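PDB 6GSZ: alpha-L-rhamnosidase from Aspergillus terreus, which probably hydrolyses terminal non-reducing alpha-L-rhamnose residues in alpha-L-rhamnosides. Local coordinates for residues A8-H12 and A488-R492. Residues are numbered along the deposited sequence; the frame is centred on the assembly and turned at random.
Sequences AFEHH and AGFLR
Glu-10 and Arg-492 form the charged half of this interdomain contact, while His-11, with the Ala-488 methyl over one ring face, forms the other; together they illustrate how a tight turn can dock onto the first turn of a helix. Residues Phe-9 to His-12 make a type II' beta turn, closed by the bond from His-12 N to Phe-9 O (2.9 Å), and its two central residues both direct their side chains at the helix. In Arg-492, CG lies anti to the backbone N of the same residue (chi1 -171°) and the chain stays extended as far as NE, which carries the guanidinium across to the turn. There NH1 donates to Glu-10 OE1 over 2.9 Å, a nearly straight hydrogen bond (N-H...O 165°) within the salt bridge, with the oxygen in the guanidinium plane and met almost along its C-O axis. The carboxylate and guanidinium planes are tilted 22° apart, and a water accepting from Arg-492 NH2 and donating to the same OE1 closes a ring beside the direct bond. Ala-488 CB sits 3.4 Å from His-11 ND1, while Arg-492 NH1 comes up near the plane at the ring's edge. At Gly-489 the turn approaches closely: His-11 CB lies 3.6 Å from Gly-489 N, and a second water joins that nitrogen to His-11 O. Glu-10, His-11, His-12 and Asp-486, which bonds to Ala-488 N, line a pocket holding 2-(2-methoxyethoxy)ethanol, probably from the crystallisation liquor. Arg-24 also bridges to Glu-10 OE1, Glu-550 pairs with Arg-492 NH2, and Asp-544 bonds His-11 NE2. The contact thus ties the N-terminal immunoglobulin-like domain, where the turn follows strand 3-9 paired with strand 25-30, to helix 488-503 of the six-hairpin glycosidase domain, with helix 545-562 packed against both His-11 and Arg-492.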
ATOM      1  N   ALA A   8      -7.046 -18.929  -3.637  1.00 12.37           N
ATOM      2  CA  ALA A   8      -6.003 -18.279  -2.910  1.00 11.85           C
ATOM      3  C   ALA A   8      -6.030 -18.652  -1.426  1.00 10.50           C
ATOM      4  O   ALA A   8      -7.085 -18.994  -0.848  1.00 11.58           O
ATOM      5  CB  ALA A   8      -6.093 -16.805  -3.106  1.00 15.90           C
ATOM      6  N   PHE A   9      -4.859 -18.555  -0.788  1.00 11.36           N
ATOM      7  CA  PHE A   9      -4.660 -18.895   0.590  1.00  9.86           C
ATOM      8  C   PHE A   9      -4.427 -17.631   1.418  1.00 11.46           C
ATOM      9  O   PHE A   9      -3.589 -16.780   1.048  1.00 11.34           O
ATOM     10  CB  PHE A   9      -3.476 -19.840   0.682  1.00 10.22           C
ATOM     11  CG  PHE A   9      -3.688 -21.077  -0.145  1.00 11.84           C
ATOM     12  CD1 PHE A   9      -4.507 -22.105   0.302  1.00 12.05           C
ATOM     13  CD2 PHE A   9      -3.201 -21.141  -1.440  1.00 12.24           C
ATOM     14  CE1 PHE A   9      -4.797 -23.183  -0.512  1.00 13.22           C
ATOM     15  CE2 PHE A   9      -3.458 -22.243  -2.237  1.00 12.72           C
ATOM     16  CZ  PHE A   9      -4.274 -23.261  -1.787  1.00 13.54           C
ATOM     17  N   GLU A  10      -5.149 -17.506   2.548  1.00 11.50           N
ATOM     18  CA  GLU A  10      -5.122 -16.269   3.343  1.00 10.27           C
ATOM     19  C   GLU A  10      -5.329 -15.099   2.379  1.00 10.59           C
ATOM     20  O   GLU A  10      -6.257 -15.104   1.570  1.00 11.50           O
ATOM     21  CB  GLU A  10      -3.865 -16.214   4.223  1.00 10.19           C
ATOM     22  CG  GLU A  10      -3.823 -17.367   5.222  1.00 10.71           C
ATOM     23  CD  GLU A  10      -4.782 -17.257   6.406  1.00 11.10           C
ATOM     24  OE1 GLU A  10      -4.859 -16.134   6.957  1.00 11.75           O
ATOM     25  OE2 GLU A  10      -5.406 -18.291   6.773  1.00 11.42           O
ATOM     26  N   HIS A  11      -4.455 -14.082   2.474  1.00  9.54           N
ATOM     27  CA  HIS A  11      -4.467 -12.929   1.603  1.00 10.65           C
ATOM     28  C   HIS A  11      -3.249 -12.920   0.664  1.00 12.23           C
ATOM     29  O   HIS A  11      -2.971 -11.895  -0.003  1.00 13.28           O
ATOM     30  CB  HIS A  11      -4.585 -11.627   2.383  1.00 10.77           C
ATOM     31  CG  HIS A  11      -5.859 -11.577   3.159  1.00 11.23           C
ATOM     32  ND1 HIS A  11      -7.109 -11.344   2.577  1.00 11.30           N
ATOM     33  CD2 HIS A  11      -6.071 -11.825   4.461  1.00 10.42           C
ATOM     34  CE1 HIS A  11      -8.014 -11.422   3.532  1.00 12.71           C
ATOM     35  NE2 HIS A  11      -7.432 -11.751   4.675  1.00 11.25           N
ATOM     36  N   HIS A  12      -2.655 -14.095   0.495  1.00 11.32           N
ATOM     37  CA  HIS A  12      -1.495 -14.228  -0.389  1.00 11.67           C
ATOM     38  C   HIS A  12      -1.935 -14.308  -1.852  1.00 12.98           C
ATOM     39  O   HIS A  12      -2.916 -15.000  -2.172  1.00 13.75           O
ATOM     40  CB  HIS A  12      -0.751 -15.514  -0.070  1.00 12.06           C
ATOM     41  CG  HIS A  12      -0.315 -15.688   1.352  1.00 11.02           C
ATOM     42  ND1 HIS A  12       0.711 -14.930   1.916  1.00 11.88           N
ATOM     43  CD2 HIS A  12      -0.665 -16.584   2.294  1.00 12.06           C
ATOM     44  CE1 HIS A  12       0.891 -15.357   3.166  1.00 10.71           C
ATOM     45  NE2 HIS A  12       0.033 -16.356   3.430  1.00 12.43           N
ATOM     46  N   ALA A 488      -5.154  -6.251   1.437  1.00  9.62           N
ATOM     47  CA  ALA A 488      -5.378  -6.944   2.694  1.00  9.93           C
ATOM     48  C   ALA A 488      -4.061  -7.468   3.317  1.00  9.36           C
ATOM     49  O   ALA A 488      -3.826  -7.230   4.520  1.00 10.09           O
ATOM     50  CB  ALA A 488      -6.403  -8.040   2.501  1.00 10.49           C
ATOM     51  N   GLY A 489      -3.291  -8.230   2.543  1.00  9.52           N
ATOM     52  CA  GLY A 489      -2.035  -8.774   3.097  1.00 10.02           C
ATOM     53  C   GLY A 489      -0.993  -7.715   3.436  1.00  8.86           C
ATOM     54  O   GLY A 489      -0.327  -7.789   4.499  1.00 10.24           O
ATOM     55  N   PHE A 490      -0.915  -6.712   2.576  1.00  8.64           N
ATOM     56  CA  PHE A 490      -0.017  -5.576   2.796  1.00  9.13           C
ATOM     57  C   PHE A 490      -0.324  -4.912   4.133  1.00  9.64           C
ATOM     58  O   PHE A 490       0.556  -4.626   4.928  1.00  9.98           O
ATOM     59  CB  PHE A 490      -0.163  -4.631   1.614  1.00  9.73           C
ATOM     60  CG  PHE A 490       0.615  -3.354   1.653  1.00  9.73           C
ATOM     61  CD1 PHE A 490       0.191  -2.287   2.406  1.00 10.51           C
ATOM     62  CD2 PHE A 490       1.804  -3.214   0.954  1.00 10.22           C
ATOM     63  CE1 PHE A 490       0.866  -1.074   2.420  1.00 10.36           C
ATOM     64  CE2 PHE A 490       2.458  -1.994   0.952  1.00 10.87           C
ATOM     65  CZ  PHE A 490       2.024  -0.935   1.705  1.00 11.00           C
ATOM     66  N   LEU A 491      -1.599  -4.609   4.374  1.00  9.67           N
ATOM     67  CA  LEU A 491      -1.979  -3.906   5.611  1.00  8.74           C
ATOM     68  C   LEU A 491      -1.994  -4.855   6.803  1.00  9.10           C
ATOM     69  O   LEU A 491      -1.727  -4.403   7.921  1.00 10.51           O
ATOM     70  CB  LEU A 491      -3.311  -3.189   5.427  1.00  9.00           C
ATOM     71  CG  LEU A 491      -3.259  -1.989   4.489  1.00 10.19           C
ATOM     72  CD1 LEU A 491      -4.659  -1.490   4.221  1.00 12.01           C
ATOM     73  CD2 LEU A 491      -2.362  -0.870   5.030  1.00 10.58           C
ATOM     74  N   ARG A 492      -2.209  -6.162   6.565  1.00  9.05           N
ATOM     75  CA  ARG A 492      -2.097  -7.086   7.666  1.00  9.20           C
ATOM     76  C   ARG A 492      -0.703  -6.993   8.326  1.00  8.82           C
ATOM     77  O   ARG A 492      -0.564  -6.974   9.567  1.00 10.34           O
ATOM     78  CB  ARG A 492      -2.371  -8.519   7.219  1.00  9.63           C
ATOM     79  CG  ARG A 492      -2.493  -9.517   8.359  1.00 10.29           C
ATOM     80  CD  ARG A 492      -2.703 -10.950   7.909  1.00 10.60           C
ATOM     81  NE  ARG A 492      -3.150 -11.743   9.052  1.00 11.15           N
ATOM     82  CZ  ARG A 492      -3.688 -12.959   8.923  1.00 11.26           C
ATOM     83  NH1 ARG A 492      -3.607 -13.593   7.745  1.00 11.14           N
ATOM     84  NH2 ARG A 492      -4.350 -13.513   9.954  1.00 12.39           N
TER
HETATM   85  O   HOH W   1      -4.509 -16.366   9.937  1.00 21.33           O
HETATM   86  O   HOH W   2      -3.844  -9.172  -0.144  1.00 12.97           O